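Local atomic coordinates of bifunctional endomannanase/endoglucanase (Caldanaerobius polysaccharolyticus, PDB entry 3W0K), a protein that probably hydrolyses internal linkages of beta-mannan and beta-glucan chains as a glycoside hydrolase of family 5, a bifunctional endomannanase and endoglucanase. Residues N56-K59 with K60-E63; F111-Q114 with W115-A119. All coordinates share one frame; numbering follows the deposited sequence.

Interaction 1: N56-K59 with K60-E63; sequences NPDK and KVFE
Asp-58 folds back on Lys-60 in an Asx turn, within the bend that carries the chain into helix 62-74 of the (beta/alpha)8 barrel. Its OD1 accepts the backbone N of Lys-60 at 3.3 Å, met from above the carboxylate plane rather than within it. The torsion explains the reach: CG lies anti to the backbone N (chi1 -178°), which swings the carboxylate alongside the Lys-60 side chain. Two backbone bonds tighten the same bend, Val-61 N to Asp-58 O at 3.1 Å and Phe-62 N to Lys-59 O at 3.0 Å, each spanning three residues. Charge pairing comes next. The Lys-60 chain bends at chi2 and brings NZ to the syn side of Glu-63 OE2, a salt bridge of 3.1 Å with a weaker second bond to OE1.

The apolar contacts gather round Phe-62, whose ring also meets those of Trp-48 (edge-to-face) and Phe-118. Pro-57 comes to this ring obliquely, with CB 4.3 Å from Phe-62 CZ. Lys-59 covers one face, offset toward the rim, in a CH-pi contact: its CA stands 4.2 Å from the Phe-62 ring centroid, while its CG rests 3.9 Å from Phe-62 CE1.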
loop_
_atom_site.group_PDB
_atom_site.type_symbol
_atom_site.label_atom_id
_atom_site.label_comp_id
_atom_site.label_asym_id
_atom_site.label_seq_id
_atom_site.Cartn_x
_atom_site.Cartn_y
_atom_site.Cartn_z
ATOM N N ASN A 56 -18.150 17.769 6.278
ATOM C CA ASN A 56 -19.445 17.515 5.649
ATOM C C ASN A 56 -19.290 16.390 4.625
ATOM O O ASN A 56 -19.544 16.571 3.435
ATOM C CB ASN A 56 -19.992 18.775 4.975
ATOM C CG ASN A 56 -21.445 18.623 4.545
ATOM O OD1 ASN A 56 -22.302 18.249 5.345
ATOM N ND2 ASN A 56 -21.723 18.900 3.276
ATOM N N PRO A 57 -18.863 15.202 5.080
ATOM C CA PRO A 57 -18.698 14.093 4.140
ATOM C C PRO A 57 -20.036 13.570 3.632
ATOM O O PRO A 57 -21.051 13.670 4.322
ATOM C CB PRO A 57 -17.994 13.040 4.994
ATOM C CG PRO A 57 -18.592 13.265 6.339
ATOM C CD PRO A 57 -18.554 14.772 6.454
ATOM N N ASP A 58 -20.045 13.079 2.399
ATOM C CA ASP A 58 -21.251 12.493 1.833
ATOM C C ASP A 58 -21.175 11.039 2.287
ATOM O O ASP A 58 -20.555 10.203 1.628
ATOM C CB ASP A 58 -21.234 12.582 0.303
ATOM C CG ASP A 58 -22.505 12.031 -0.337
ATOM O OD1 ASP A 58 -23.362 11.468 0.378
ATOM O OD2 ASP A 58 -22.642 12.162 -1.570
ATOM N N LYS A 59 -21.789 10.752 3.430
ATOM C CA LYS A 59 -21.765 9.411 4.002
ATOM C C LYS A 59 -22.401 8.326 3.135
ATOM O O LYS A 59 -22.149 7.138 3.345
ATOM C CB LYS A 59 -22.349 9.433 5.420
ATOM C CG LYS A 59 -21.578 10.371 6.350
ATOM C CD LYS A 59 -22.140 10.405 7.761
ATOM C CE LYS A 59 -21.357 11.388 8.623
ATOM N NZ LYS A 59 -21.926 11.534 9.994
ATOM N N LYS A 60 -23.179 8.735 2.136
ATOM C CA LYS A 60 -23.816 7.797 1.210
ATOM C C LYS A 60 -22.726 7.050 0.436
ATOM O O LYS A 60 -22.869 5.870 0.116
ATOM C CB LYS A 60 -24.724 8.562 0.236
ATOM C CG LYS A 60 -25.309 7.743 -0.911
ATOM C CD LYS A 60 -26.371 6.767 -0.438
ATOM C CE LYS A 60 -26.995 6.022 -1.612
ATOM N NZ LYS A 60 -28.035 5.054 -1.167
ATOM N N VAL A 61 -21.624 7.745 0.165
ATOM C CA VAL A 61 -20.497 7.168 -0.563
ATOM C C VAL A 61 -19.863 6.007 0.209
ATOM O O VAL A 61 -19.341 5.068 -0.397
ATOM C CB VAL A 61 -19.433 8.249 -0.879
ATOM C CG1 VAL A 61 -18.257 7.647 -1.642
ATOM C CG2 VAL A 61 -20.059 9.369 -1.703
ATOM N N PHE A 62 -19.954 6.047 1.537
ATOM C CA PHE A 62 -19.391 4.990 2.379
ATOM C C PHE A 62 -20.056 3.635 2.132
ATOM O O PHE A 62 -19.541 2.597 2.554
ATOM C CB PHE A 62 -19.492 5.353 3.864
ATOM C CG PHE A 62 -18.695 6.568 4.261
ATOM C CD1 PHE A 62 -18.966 7.215 5.462
ATOM C CD2 PHE A 62 -17.678 7.066 3.447
ATOM C CE1 PHE A 62 -18.237 8.338 5.853
ATOM C CE2 PHE A 62 -16.945 8.191 3.832
ATOM C CZ PHE A 62 -17.227 8.825 5.034
ATOM N N GLU A 63 -21.208 3.641 1.465
ATOM C CA GLU A 63 -21.893 2.393 1.155
ATOM C C GLU A 63 -21.034 1.533 0.233
ATOM O O GLU A 63 -21.164 0.310 0.219
ATOM C CB GLU A 63 -23.271 2.660 0.553
ATOM C CG GLU A 63 -24.243 3.217 1.579
ATOM C CD GLU A 63 -25.620 3.518 1.017
ATOM O OE1 GLU A 63 -26.405 4.179 1.731
ATOM O OE2 GLU A 63 -25.926 3.099 -0.121
#

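Interaction 2: F111-Q114 with W115-A119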
loop_
_atom_site.group_PDB
_atom_site.type_symbol
_atom_site.label_atom_id
_atom_site.label_comp_id
_atom_site.label_asym_id
_atom_site.label_seq_id
_atom_site.Cartn_x
_atom_site.Cartn_y
_atom_site.Cartn_z
ATOM N N PHE A 111 -8.545 15.059 9.064
ATOM C CA PHE A 111 -7.964 13.722 8.944
ATOM C C PHE A 111 -8.430 12.836 10.096
ATOM O O PHE A 111 -8.897 11.716 9.879
ATOM C CB PHE A 111 -6.436 13.847 8.956
ATOM C CG PHE A 111 -5.701 12.536 8.891
ATOM C CD1 PHE A 111 -5.663 11.802 7.711
ATOM C CD2 PHE A 111 -4.992 12.066 9.995
ATOM C CE1 PHE A 111 -4.925 10.625 7.629
ATOM C CE2 PHE A 111 -4.249 10.885 9.921
ATOM C CZ PHE A 111 -4.215 10.165 8.736
ATOM N N VAL A 112 -8.287 13.337 11.321
ATOM C CA VAL A 112 -8.705 12.595 12.506
ATOM C C VAL A 112 -10.211 12.324 12.455
ATOM O O VAL A 112 -10.656 11.218 12.769
ATOM C CB VAL A 112 -8.315 13.353 13.804
ATOM C CG1 VAL A 112 -8.913 12.666 15.037
ATOM C CG2 VAL A 112 -6.800 13.411 13.926
ATOM N N TYR A 113 -10.983 13.316 12.016
ATOM C CA TYR A 113 -12.433 13.179 11.908
ATOM C C TYR A 113 -12.813 12.063 10.933
ATOM O O TYR A 113 -13.726 11.284 11.213
ATOM C CB TYR A 113 -13.062 14.509 11.478
ATOM C CG TYR A 113 -14.526 14.425 11.104
ATOM C CD1 TYR A 113 -15.508 14.234 12.076
ATOM C CD2 TYR A 113 -14.929 14.538 9.774
ATOM C CE1 TYR A 113 -16.856 14.156 11.729
ATOM C CE2 TYR A 113 -16.270 14.462 9.419
ATOM C CZ TYR A 113 -17.227 14.270 10.397
ATOM O OH TYR A 113 -18.551 14.180 10.037
ATOM N N GLN A 114 -12.103 11.980 9.806
ATOM C CA GLN A 114 -12.355 10.946 8.796
ATOM C C GLN A 114 -12.193 9.573 9.430
ATOM O O GLN A 114 -13.043 8.695 9.268
ATOM C CB GLN A 114 -11.344 11.032 7.646
ATOM C CG GLN A 114 -11.215 12.376 6.970
ATOM C CD GLN A 114 -12.399 12.719 6.107
ATOM O OE1 GLN A 114 -13.185 13.603 6.437
ATOM N NE2 GLN A 114 -12.523 12.034 4.980
ATOM N N TRP A 115 -11.077 9.389 10.130
ATOM C CA TRP A 115 -10.793 8.119 10.777
ATOM C C TRP A 115 -11.761 7.787 11.900
ATOM O O TRP A 115 -12.081 6.621 12.114
ATOM C CB TRP A 115 -9.331 8.052 11.224
ATOM C CG TRP A 115 -8.437 7.675 10.079
ATOM C CD1 TRP A 115 -7.378 8.386 9.585
ATOM C CD2 TRP A 115 -8.557 6.508 9.251
ATOM N NE1 TRP A 115 -6.837 7.736 8.499
ATOM C CE2 TRP A 115 -7.542 6.582 8.273
ATOM C CE3 TRP A 115 -9.431 5.410 9.237
ATOM C CZ2 TRP A 115 -7.371 5.597 7.289
ATOM C CZ3 TRP A 115 -9.266 4.433 8.260
ATOM C CH2 TRP A 115 -8.241 4.534 7.299
ATOM N N GLU A 116 -12.259 8.810 12.588
ATOM C CA GLU A 116 -13.233 8.579 13.649
ATOM C C GLU A 116 -14.538 8.105 13.014
ATOM O O GLU A 116 -15.232 7.256 13.572
ATOM C CB GLU A 116 -13.463 9.848 14.465
ATOM C CG GLU A 116 -12.295 10.209 15.369
ATOM C CD GLU A 116 -12.532 11.487 16.153
ATOM O OE1 GLU A 116 -13.067 12.457 15.576
ATOM O OE2 GLU A 116 -12.176 11.521 17.347
ATOM N N LEU A 117 -14.858 8.649 11.839
ATOM C CA LEU A 117 -16.064 8.258 11.107
ATOM C C LEU A 117 -16.019 6.767 10.793
ATOM O O LEU A 117 -16.976 6.043 11.060
ATOM C CB LEU A 117 -16.187 9.034 9.796
ATOM C CG LEU A 117 -16.607 10.500 9.840
ATOM C CD1 LEU A 117 -16.535 11.069 8.435
ATOM C CD2 LEU A 117 -18.017 10.625 10.405
ATOM N N PHE A 118 -14.896 6.311 10.243
ATOM C CA PHE A 118 -14.740 4.902 9.905
ATOM C C PHE A 118 -14.683 4.024 11.150
ATOM O O PHE A 118 -15.235 2.924 11.162
ATOM C CB PHE A 118 -13.507 4.690 9.018
ATOM C CG PHE A 118 -13.642 5.296 7.650
ATOM C CD1 PHE A 118 -14.807 5.116 6.907
ATOM C CD2 PHE A 118 -12.613 6.059 7.108
ATOM C CE1 PHE A 118 -14.943 5.690 5.644
ATOM C CE2 PHE A 118 -12.740 6.636 5.848
ATOM C CZ PHE A 118 -13.906 6.453 5.113
ATOM N N ALA A 119 -14.036 4.515 12.205
ATOM C CA ALA A 119 -13.953 3.757 13.450
ATOM C C ALA A 119 -15.359 3.520 13.997
ATOM O O ALA A 119 -15.692 2.409 14.418
ATOM C CB ALA A 119 -13.102 4.499 14.473
#
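Phe-111 offers one ring face to the edge of Trp-115 in a T-shaped stack, with the planes at 87° and the Phe-111 ring centroid 4.9 Å from that of the five-membered ring. CD1 of Trp-115 stands over the rim of that face, 3.7 Å from Phe-111 CZ. The indole NE1 is spent elsewhere, on a hydrogen bond to Leu-134 O, which helps fix the ring. On another side of the helix, one Tyr-113 face carries Leu-117: CG lies 4.0 Å from the ring centroid in a CH-pi contact, and CD1 closes to 3.5 Å from Tyr-113 CE2. With CG anti to the backbone N (chi1 170°), Tyr-113 slants its ring forward, obliquely to the helix axis, while Phe-55 and Pro-57 also pack on it. An alanine in place of Tyr-113 is likely to strip Leu-117 of this support and open a gap beside Pro-57. Val-112 CG1 touches Glu-116 CD at 4.0 Å. Five backbone bonds step by four residues, among them Glu-116 N to Val-112 O at 2.9 Å and Phe-118 N to Gln-114 O at 3.2 Å. This is a regular alpha-helix, one of those jacketing the strands of a TIM barrel.

In the fold
Interactions 1 and 2 sit side by side on the outer layer of the barrel, their centres about 12 Å apart. Helix 62-74 follows strand 38-44 and helix 105-121 follows the adjacent strand 78-83, so the meeting joins successive helices, with the loop ahead of helix 62-74 supplying much of it. That loop gives Pro-57, whose CD touches Tyr-113 OH at 3.6 Å and whose CG lies 3.7 Å from Leu-117 CD1. Deeper in, Phe-62 CE2 meets Phe-118 CE1 at 3.7 Å. Lys-59 adds its aliphatic chain, CE being 3.9 Å from Leu-117 CD2. The centres of the two contacts lie about 23 and 19 Å from the chain centre, and no ligand is involved in either.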